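Local coordinates for crystal protein (Bacillus thuringiensis serovar dakota, PDB 2ZTB) that recognizes cancer cells in its proteolytically activated form and, as in related aerolysin-type toxins, probably assembles into beta-barrel pores in their membranes, at residues D2-E12 with Y60-V68; K121-K129 with V138-T146. All coordinates share one frame; numbering follows the deposited sequence.

Interaction 1 (D2-E12 with Y60-V68); sequences DVIREYLMFNE and YCYKNVGTV
Glu-6 and Lys-63 sit opposite each other where the short N-terminal strand 4-7 runs antiparallel along the start of strand 61-90, and the face that carries both differs sharply from the other. On the packed face, buried Lys-63 is the hub of a salt-bridge network. Its aliphatic chain runs out nearly straight before a bend at the last torsion (chi4 -72°) carries NZ to three oxygens of segment 2-12. NZ is 2.7 Å from the carbonyl O of Tyr-7, nearly along the C=O axis, and 2.7 Å from Glu-12 OE2, which it meets on the syn side; Glu-6 OE1 gives a longer, weak third bond. Glu-12 OE2 also accepts Met-9 N, at 2.9 Å, through its anti lone pair, so one oxygen ties the lysine to the turn leading into the 3-10 segment. A long, flexible cation suits this place, because its methylenes can be buried while its charge is met by two carboxylates. Phe-122 covers the same face and makes a cation-pi contact with Lys-63, and Thr-123 and Ser-124 bond to the Glu-6 carboxylate. Further along, the branched Ile-4 and Val-65 lie side by side, with Ile-4 CB 3.8 Å from Val-65 CG2.

The other side is looser and nearer solvent. Tyr-7, Tyr-60 and Tyr-62 form an aromatic cluster whose rings are slid apart: Tyr-7 touches both others, its CE1 3.4 Å from Tyr-62 CE2, yet its ring barely overlaps either. Exposed Arg-5 joins the cluster through Tyr-62. Its extended chain, with CG anti to the backbone N (chi1 -180°), takes the guanidinium to a salt bridge with Asp-192 and lays it on Tyr-62 at 29° between planes, off-centre, with Arg-5 NH2 3.2 Å from Tyr-62 CD1.

Interaction 2 (K121-K129 with V138-T146); sequences KFTSKLSIK and VSFSTTIGT
Phe-122 O is gripped by two waters, and both reach across to Ile-144. One, 2.7 Å from Phe-122 O, also donates to the carbonyl O of Ile-144; the other donates to Phe-122 O and Ser-124 O and accepts from Ile-144 N at 2.8 Å. Water thus continues the pairing where the chains splay apart beyond the beta hairpin 126-132/136-142. The Ile-144 side chain reaches back with its CD1, which touches CB of Phe-122 at 3.7 Å and meets the ring obliquely, while its CG1 rests against CB of Leu-126. CD1 lies anti to CA (chi2 169°), which takes the methyl as far as the phenylalanine. Ile-144 is the second residue of a type II turn from Thr-143 to Thr-146; Gly-145 adopts a positive phi that a residue with a side chain would hold less easily, and Thr-146 OG1 closes the turn with a 2.6 Å bond to the carbonyl O of Thr-143.

Within the hairpin, Leu-126 pairs with Thr-142 and Ile-128 with Phe-140 through two bonds each, the nearly straight one from Leu-126 N to Thr-142 O measuring 2.7 Å. These four side chains share the inner face, where Ile-128 meets Val-68 and Tyr-70, and Phe-140 packs on Val-112. Thr-142, the polar member, directs its hydroxyl to Glu-148.

The opposite face carries serines and Lys-129. A water joins Ser-127 OG, at 2.8 Å, to Ser-141 OG, at 2.6 Å, and farther on Lys-129 CG lies 3.5 Å from Ser-139 CB while its amine pairs with Glu-137. Serines suit a face that meets solvent. The result is an amphipathic hairpin, one side mostly apolar, the other of serines and lysine, consistent with the hairpin that aerolysin-type toxins are thought to insert into membranes.

In the fold
From the N terminus, strand 4-7 is joined to strand 61-90 by interaction 1, closing a large loop of 47 residues that holds helices and short strands. The chain then runs out along strand 61-90 and back along 96-116 before interaction 2 closes a far smaller loop, the hairpin tip between 129 and 138. The two contacts follow in series, neither nested nor crossed, yet they meet in space, their centres about 13 Å apart. Segment 121-129 lies against segment 2-12: Leu-126 packs on Ile-4, and Lys-121 NZ probably bonds to Asn-11 O. The hairpin and its lead-in are thereby tied to the N-terminal strand of the long sheet.

Interaction 1 (D2-E12 with Y60-V68)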
loop_
_atom_site.group_PDB
_atom_site.type_symbol
_atom_site.label_atom_id
_atom_site.label_comp_id
_atom_site.label_asym_id
_atom_site.label_seq_id
_atom_site.Cartn_x
_atom_site.Cartn_y
_atom_site.Cartn_z
ATOM N N ASP A 2 -8.253 2.584 -6.942
ATOM C CA ASP A 2 -9.502 1.768 -7.113
ATOM C C ASP A 2 -10.753 2.427 -6.486
ATOM O O ASP A 2 -10.641 3.170 -5.501
ATOM C CB ASP A 2 -9.289 0.341 -6.563
ATOM C CG ASP A 2 -10.168 -0.714 -7.264
ATOM O OD1 ASP A 2 -10.463 -0.584 -8.489
ATOM O OD2 ASP A 2 -10.553 -1.689 -6.574
ATOM N N VAL A 3 -11.925 2.148 -7.074
ATOM C CA VAL A 3 -13.220 2.629 -6.554
ATOM C C VAL A 3 -13.886 1.579 -5.646
ATOM O O VAL A 3 -14.555 0.642 -6.107
ATOM C CB VAL A 3 -14.224 3.052 -7.690
ATOM C CG1 VAL A 3 -15.198 4.149 -7.167
ATOM C CG2 VAL A 3 -13.465 3.528 -8.954
ATOM N N ILE A 4 -13.698 1.747 -4.347
ATOM C CA ILE A 4 -14.174 0.778 -3.363
ATOM C C ILE A 4 -15.449 1.299 -2.683
ATOM O O ILE A 4 -15.567 2.487 -2.392
ATOM C CB ILE A 4 -13.031 0.431 -2.356
ATOM C CG1 ILE A 4 -11.943 -0.399 -3.066
ATOM C CG2 ILE A 4 -13.557 -0.295 -1.109
ATOM C CD1 ILE A 4 -10.538 -0.181 -2.521
ATOM N N ARG A 5 -16.402 0.402 -2.465
ATOM C CA ARG A 5 -17.655 0.741 -1.809
ATOM C C ARG A 5 -18.185 -0.483 -1.086
ATOM O O ARG A 5 -18.635 -1.436 -1.706
ATOM C CB ARG A 5 -18.680 1.259 -2.828
ATOM C CG ARG A 5 -20.033 1.655 -2.243
ATOM C CD ARG A 5 -20.711 2.637 -3.180
ATOM N NE ARG A 5 -22.067 2.985 -2.774
ATOM C CZ ARG A 5 -22.394 4.002 -1.976
ATOM N NH1 ARG A 5 -21.461 4.798 -1.465
ATOM N NH2 ARG A 5 -23.672 4.223 -1.691
ATOM N N GLU A 6 -18.116 -0.459 0.238
ATOM C CA GLU A 6 -18.592 -1.594 1.013
ATOM C C GLU A 6 -19.325 -1.145 2.267
ATOM O O GLU A 6 -19.303 0.035 2.612
ATOM C CB GLU A 6 -17.446 -2.582 1.327
ATOM C CG GLU A 6 -16.170 -1.974 1.872
ATOM C CD GLU A 6 -15.074 -3.019 2.107
ATOM O OE1 GLU A 6 -14.856 -3.393 3.283
ATOM O OE2 GLU A 6 -14.440 -3.459 1.120
ATOM N N TYR A 7 -19.987 -2.094 2.921
ATOM C CA TYR A 7 -20.707 -1.840 4.139
ATOM C C TYR A 7 -19.788 -1.324 5.239
ATOM O O TYR A 7 -18.613 -1.720 5.346
ATOM C CB TYR A 7 -21.430 -3.098 4.615
ATOM C CG TYR A 7 -22.650 -3.490 3.798
ATOM C CD1 TYR A 7 -23.439 -2.529 3.153
ATOM C CD2 TYR A 7 -23.029 -4.826 3.691
ATOM C CE1 TYR A 7 -24.567 -2.896 2.407
ATOM C CE2 TYR A 7 -24.153 -5.205 2.955
ATOM C CZ TYR A 7 -24.923 -4.238 2.314
ATOM O OH TYR A 7 -26.035 -4.635 1.575
ATOM N N LEU A 8 -20.327 -0.415 6.046
ATOM C CA LEU A 8 -19.671 0.003 7.267
ATOM C C LEU A 8 -20.067 -1.020 8.334
ATOM O O LEU A 8 -21.218 -1.488 8.369
ATOM C CB LEU A 8 -20.097 1.423 7.638
ATOM C CG LEU A 8 -19.451 2.060 8.881
ATOM C CD1 LEU A 8 -17.977 2.397 8.643
ATOM C CD2 LEU A 8 -20.253 3.310 9.320
ATOM N N MET A 9 -19.108 -1.405 9.168
ATOM C CA MET A 9 -19.355 -2.386 10.218
ATOM C C MET A 9 -19.273 -1.724 11.601
ATOM O O MET A 9 -18.649 -0.677 11.744
ATOM C CB MET A 9 -18.345 -3.535 10.109
ATOM C CG MET A 9 -18.240 -4.184 8.702
ATOM S SD MET A 9 -19.731 -5.112 8.267
ATOM C CE MET A 9 -19.620 -6.539 9.363
ATOM N N PHE A 10 -19.902 -2.330 12.608
ATOM C CA PHE A 10 -19.847 -1.810 13.981
ATOM C C PHE A 10 -18.432 -1.771 14.569
ATOM O O PHE A 10 -18.134 -0.893 15.393
ATOM C CB PHE A 10 -20.795 -2.558 14.926
ATOM C CG PHE A 10 -22.210 -1.997 14.954
ATOM C CD1 PHE A 10 -23.283 -2.752 14.501
ATOM C CD2 PHE A 10 -22.462 -0.718 15.440
ATOM C CE1 PHE A 10 -24.576 -2.248 14.523
ATOM C CE2 PHE A 10 -23.757 -0.205 15.465
ATOM C CZ PHE A 10 -24.815 -0.969 15.006
ATOM N N ASN A 11 -17.575 -2.717 14.161
ATOM C CA ASN A 11 -16.213 -2.795 14.685
ATOM C C ASN A 11 -15.258 -1.794 14.040
ATOM O O ASN A 11 -14.070 -1.765 14.347
ATOM C CB ASN A 11 -15.667 -4.243 14.687
ATOM C CG ASN A 11 -15.347 -4.808 13.276
ATOM O OD1 ASN A 11 -14.728 -5.866 13.179
ATOM N ND2 ASN A 11 -15.756 -4.124 12.212
ATOM N N GLU A 12 -15.812 -0.956 13.170
ATOM C CA GLU A 12 -15.082 0.108 12.474
ATOM C C GLU A 12 -15.520 1.505 12.908
ATOM O O GLU A 12 -14.997 2.493 12.394
ATOM C CB GLU A 12 -15.385 0.051 10.984
ATOM C CG GLU A 12 -14.768 -1.074 10.253
ATOM C CD GLU A 12 -15.115 -0.995 8.790
ATOM O OE1 GLU A 12 -14.213 -0.618 8.018
ATOM O OE2 GLU A 12 -16.286 -1.265 8.434
ATOM N N TYR A 60 -29.115 1.428 4.214
ATOM C CA TYR A 60 -27.753 0.907 4.306
ATOM C C TYR A 60 -26.736 2.011 4.536
ATOM O O TYR A 60 -27.067 3.195 4.471
ATOM C CB TYR A 60 -27.400 0.075 3.062
ATOM C CG TYR A 60 -28.237 -1.173 2.955
ATOM C CD1 TYR A 60 -29.359 -1.221 2.109
ATOM C CD2 TYR A 60 -27.939 -2.292 3.729
ATOM C CE1 TYR A 60 -30.142 -2.361 2.026
ATOM C CE2 TYR A 60 -28.706 -3.428 3.658
ATOM C CZ TYR A 60 -29.810 -3.462 2.807
ATOM O OH TYR A 60 -30.562 -4.607 2.742
ATOM N N CYS A 61 -25.501 1.612 4.822
ATOM C CA CYS A 61 -24.432 2.556 5.122
ATOM C C CYS A 61 -23.089 1.998 4.649
ATOM O O CYS A 61 -22.717 0.865 4.977
ATOM C CB CYS A 61 -24.409 2.880 6.619
ATOM S SG CYS A 61 -23.216 4.106 7.114
ATOM N N TYR A 62 -22.379 2.817 3.878
ATOM C CA TYR A 62 -21.195 2.381 3.154
ATOM C C TYR A 62 -20.003 3.239 3.487
ATOM O O TYR A 62 -20.140 4.431 3.736
ATOM C CB TYR A 62 -21.420 2.451 1.639
ATOM C CG TYR A 62 -22.654 1.741 1.140
ATOM C CD1 TYR A 62 -23.867 2.428 0.989
ATOM C CD2 TYR A 62 -22.618 0.389 0.805
ATOM C CE1 TYR A 62 -25.012 1.784 0.525
ATOM C CE2 TYR A 62 -23.765 -0.264 0.329
ATOM C CZ TYR A 62 -24.950 0.439 0.196
ATOM O OH TYR A 62 -26.080 -0.209 -0.276
ATOM N N LYS A 63 -18.838 2.600 3.513
ATOM C CA LYS A 63 -17.546 3.267 3.470
ATOM C C LYS A 63 -17.003 3.142 2.035
ATOM O O LYS A 63 -17.264 2.153 1.335
ATOM C CB LYS A 63 -16.583 2.653 4.494
ATOM C CG LYS A 63 -16.463 1.126 4.464
ATOM C CD LYS A 63 -15.301 0.685 5.357
ATOM C CE LYS A 63 -14.971 -0.779 5.203
ATOM N NZ LYS A 63 -15.943 -1.747 5.786
ATOM N N ASN A 64 -16.283 4.175 1.601
ATOM C CA ASN A 64 -15.840 4.319 0.222
ATOM C C ASN A 64 -14.397 4.791 0.210
ATOM O O ASN A 64 -14.001 5.586 1.054
ATOM C CB ASN A 64 -16.665 5.378 -0.525
ATOM C CG ASN A 64 -18.170 5.164 -0.415
ATOM O OD1 ASN A 64 -18.810 5.580 0.560
ATOM N ND2 ASN A 64 -18.742 4.543 -1.424
ATOM N N VAL A 65 -13.635 4.322 -0.774
ATOM C CA VAL A 65 -12.320 4.873 -1.078
ATOM C C VAL A 65 -12.492 5.685 -2.355
ATOM O O VAL A 65 -13.102 5.222 -3.316
ATOM C CB VAL A 65 -11.243 3.756 -1.248
ATOM C CG1 VAL A 65 -9.857 4.347 -1.503
ATOM C CG2 VAL A 65 -11.211 2.835 -0.021
ATOM N N GLY A 66 -11.999 6.915 -2.350
ATOM C CA GLY A 66 -12.075 7.757 -3.537
ATOM C C GLY A 66 -10.880 7.498 -4.441
ATOM O O GLY A 66 -10.184 6.482 -4.314
ATOM N N THR A 67 -10.635 8.432 -5.349
ATOM C CA THR A 67 -9.568 8.315 -6.321
ATOM C C THR A 67 -8.236 8.501 -5.615
ATOM O O THR A 67 -8.058 9.454 -4.844
ATOM C CB THR A 67 -9.743 9.357 -7.442
ATOM O OG1 THR A 67 -11.104 9.330 -7.892
ATOM C CG2 THR A 67 -8.817 9.073 -8.618
ATOM N N VAL A 68 -7.326 7.562 -5.881
ATOM C CA VAL A 68 -5.965 7.568 -5.375
ATOM C C VAL A 68 -5.154 8.652 -6.078
ATOM O O VAL A 68 -5.105 8.685 -7.306
ATOM C CB VAL A 68 -5.290 6.178 -5.601
ATOM C CG1 VAL A 68 -3.841 6.167 -5.075
ATOM C CG2 VAL A 68 -6.106 5.063 -4.939
#

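Interaction 2 (K121-K129 with V138-T146)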
loop_
_atom_site.group_PDB
_atom_site.type_symbol
_atom_site.label_atom_id
_atom_site.label_comp_id
_atom_site.label_asym_id
_atom_site.label_seq_id
_atom_site.Cartn_x
_atom_site.Cartn_y
_atom_site.Cartn_z
ATOM N N LYS A 121 -11.476 -1.123 8.078
ATOM C CA LYS A 121 -11.242 -2.528 7.756
ATOM C C LYS A 121 -11.865 -2.848 6.404
ATOM O O LYS A 121 -12.926 -3.441 6.333
ATOM C CB LYS A 121 -11.815 -3.440 8.854
ATOM C CG LYS A 121 -11.334 -3.111 10.265
ATOM C CD LYS A 121 -11.891 -4.082 11.298
ATOM C CE LYS A 121 -11.325 -3.803 12.678
ATOM N NZ LYS A 121 -11.758 -2.452 13.163
ATOM N N PHE A 122 -11.210 -2.420 5.335
ATOM C CA PHE A 122 -11.627 -2.755 3.974
ATOM C C PHE A 122 -11.230 -4.150 3.557
ATOM O O PHE A 122 -10.114 -4.599 3.821
ATOM C CB PHE A 122 -11.069 -1.759 2.976
ATOM C CG PHE A 122 -11.716 -0.410 3.049
ATOM C CD1 PHE A 122 -11.173 0.590 3.836
ATOM C CD2 PHE A 122 -12.871 -0.139 2.316
ATOM C CE1 PHE A 122 -11.760 1.843 3.890
ATOM C CE2 PHE A 122 -13.469 1.112 2.370
ATOM C CZ PHE A 122 -12.914 2.105 3.168
ATOM N N THR A 123 -12.171 -4.810 2.890
ATOM C CA THR A 123 -12.056 -6.176 2.418
ATOM C C THR A 123 -11.627 -6.203 0.947
ATOM O O THR A 123 -10.868 -7.084 0.534
ATOM C CB THR A 123 -13.411 -6.914 2.628
ATOM O OG1 THR A 123 -13.455 -7.436 3.960
ATOM C CG2 THR A 123 -13.628 -8.055 1.639
ATOM N N SER A 124 -12.094 -5.228 0.169
ATOM C CA SER A 124 -11.776 -5.207 -1.261
ATOM C C SER A 124 -10.373 -4.714 -1.559
ATOM O O SER A 124 -9.892 -3.755 -0.963
ATOM C CB SER A 124 -12.823 -4.446 -2.089
ATOM O OG SER A 124 -13.560 -3.514 -1.330
ATOM N N LYS A 125 -9.717 -5.393 -2.488
ATOM C CA LYS A 125 -8.345 -5.070 -2.846
ATOM C C LYS A 125 -8.279 -3.678 -3.458
ATOM O O LYS A 125 -9.207 -3.241 -4.138
ATOM C CB LYS A 125 -7.798 -6.108 -3.818
ATOM C CG LYS A 125 -7.857 -7.545 -3.313
ATOM C CD LYS A 125 -6.743 -7.879 -2.326
ATOM C CE LYS A 125 -6.831 -9.348 -1.939
ATOM N NZ LYS A 125 -5.545 -9.892 -1.433
ATOM N N LEU A 126 -7.184 -2.980 -3.189
ATOM C CA LEU A 126 -6.951 -1.671 -3.764
ATOM C C LEU A 126 -5.974 -1.795 -4.941
ATOM O O LEU A 126 -4.912 -2.419 -4.819
ATOM C CB LEU A 126 -6.397 -0.735 -2.693
ATOM C CG LEU A 126 -5.982 0.678 -3.102
ATOM C CD1 LEU A 126 -7.200 1.531 -3.356
ATOM C CD2 LEU A 126 -5.083 1.304 -2.034
ATOM N N SER A 127 -6.339 -1.208 -6.074
ATOM C CA SER A 127 -5.470 -1.192 -7.244
ATOM C C SER A 127 -4.502 -0.016 -7.189
ATOM O O SER A 127 -4.914 1.150 -7.085
ATOM C CB SER A 127 -6.282 -1.175 -8.532
ATOM O OG SER A 127 -7.070 -2.349 -8.637
ATOM N N ILE A 128 -3.214 -0.353 -7.230
ATOM C CA ILE A 128 -2.130 0.620 -7.232
ATOM C C ILE A 128 -1.293 0.409 -8.502
ATOM O O ILE A 128 -0.811 -0.698 -8.781
ATOM C CB ILE A 128 -1.258 0.534 -5.921
ATOM C CG1 ILE A 128 -2.078 0.938 -4.678
ATOM C CG2 ILE A 128 0.011 1.378 -6.020
ATOM C CD1 ILE A 128 -2.656 2.382 -4.717
ATOM N N LYS A 129 -1.161 1.478 -9.281
ATOM C CA LYS A 129 -0.365 1.469 -10.497
ATOM C C LYS A 129 0.496 2.720 -10.569
ATOM O O LYS A 129 -0.006 3.834 -10.430
ATOM C CB LYS A 129 -1.268 1.385 -11.723
ATOM C CG LYS A 129 -1.900 0.014 -11.937
ATOM C CD LYS A 129 -3.107 0.065 -12.869
ATOM C CE LYS A 129 -3.181 -1.185 -13.755
ATOM N NZ LYS A 129 -1.891 -1.417 -14.475
ATOM N N VAL A 138 4.725 -0.583 -12.487
ATOM C CA VAL A 138 4.475 -1.422 -11.322
ATOM C C VAL A 138 2.953 -1.402 -11.052
ATOM O O VAL A 138 2.332 -0.338 -11.062
ATOM C CB VAL A 138 5.290 -0.876 -10.119
ATOM C CG1 VAL A 138 4.843 -1.466 -8.821
ATOM C CG2 VAL A 138 6.798 -1.129 -10.331
ATOM N N SER A 139 2.349 -2.573 -10.868
ATOM C CA SER A 139 0.962 -2.637 -10.403
ATOM C C SER A 139 0.747 -3.640 -9.264
ATOM O O SER A 139 1.440 -4.659 -9.171
ATOM C CB SER A 139 -0.001 -2.919 -11.543
ATOM O OG SER A 139 0.089 -4.269 -11.940
ATOM N N PHE A 140 -0.222 -3.324 -8.402
ATOM C CA PHE A 140 -0.570 -4.142 -7.248
ATOM C C PHE A 140 -2.093 -4.171 -7.060
ATOM O O PHE A 140 -2.781 -3.174 -7.299
ATOM C CB PHE A 140 0.060 -3.566 -5.974
ATOM C CG PHE A 140 1.561 -3.771 -5.856
ATOM C CD1 PHE A 140 2.442 -2.751 -6.184
ATOM C CD2 PHE A 140 2.081 -4.969 -5.373
ATOM C CE1 PHE A 140 3.811 -2.944 -6.076
ATOM C CE2 PHE A 140 3.442 -5.160 -5.247
ATOM C CZ PHE A 140 4.308 -4.150 -5.599
ATOM N N SER A 141 -2.606 -5.322 -6.641
ATOM C CA SER A 141 -3.968 -5.434 -6.106
ATOM C C SER A 141 -3.800 -5.803 -4.626
ATOM O O SER A 141 -3.471 -6.948 -4.288
ATOM C CB SER A 141 -4.776 -6.488 -6.877
ATOM O OG SER A 141 -6.175 -6.291 -6.693
ATOM N N THR A 142 -3.981 -4.823 -3.744
ATOM C CA THR A 142 -3.500 -4.976 -2.375
ATOM C C THR A 142 -4.560 -4.777 -1.290
ATOM O O THR A 142 -5.442 -3.921 -1.420
ATOM C CB THR A 142 -2.250 -4.088 -2.132
ATOM O OG1 THR A 142 -1.565 -4.525 -0.957
ATOM C CG2 THR A 142 -2.620 -2.616 -2.013
ATOM N N THR A 143 -4.472 -5.573 -0.225
ATOM C CA THR A 143 -5.301 -5.371 0.958
ATOM C C THR A 143 -4.802 -4.139 1.716
ATOM O O THR A 143 -3.631 -4.055 2.101
ATOM C CB THR A 143 -5.294 -6.605 1.889
ATOM O OG1 THR A 143 -5.748 -7.752 1.171
ATOM C CG2 THR A 143 -6.204 -6.387 3.108
ATOM N N ILE A 144 -5.698 -3.180 1.903
ATOM C CA ILE A 144 -5.401 -1.958 2.636
ATOM C C ILE A 144 -4.933 -2.293 4.051
ATOM O O ILE A 144 -5.551 -3.117 4.740
ATOM C CB ILE A 144 -6.617 -1.019 2.645
ATOM C CG1 ILE A 144 -7.026 -0.706 1.194
ATOM C CG2 ILE A 144 -6.323 0.251 3.436
ATOM C CD1 ILE A 144 -8.399 0.010 1.045
ATOM N N GLY A 145 -3.803 -1.699 4.444
ATOM C CA GLY A 145 -3.235 -1.924 5.757
ATOM C C GLY A 145 -2.155 -2.975 5.751
ATOM O O GLY A 145 -1.702 -3.382 6.816
ATOM N N THR A 146 -1.741 -3.426 4.561
ATOM C CA THR A 146 -0.723 -4.472 4.436
ATOM C C THR A 146 0.491 -4.014 3.607
ATOM O O THR A 146 0.496 -2.916 3.039
ATOM C CB THR A 146 -1.298 -5.785 3.819
ATOM O OG1 THR A 146 -1.587 -5.570 2.435
ATOM C CG2 THR A 146 -2.583 -6.234 4.555
HETATM O O HOH W 1 -8.400 -3.910 1.416
HETATM O O HOH W 2 -8.128 -3.507 5.353
HETATM O O HOH W 3 -8.760 -8.201 1.352
HETATM O O HOH W 4 -2.623 -9.112 -2.914
HETATM O O HOH W 5 -7.907 -4.421 -7.022
#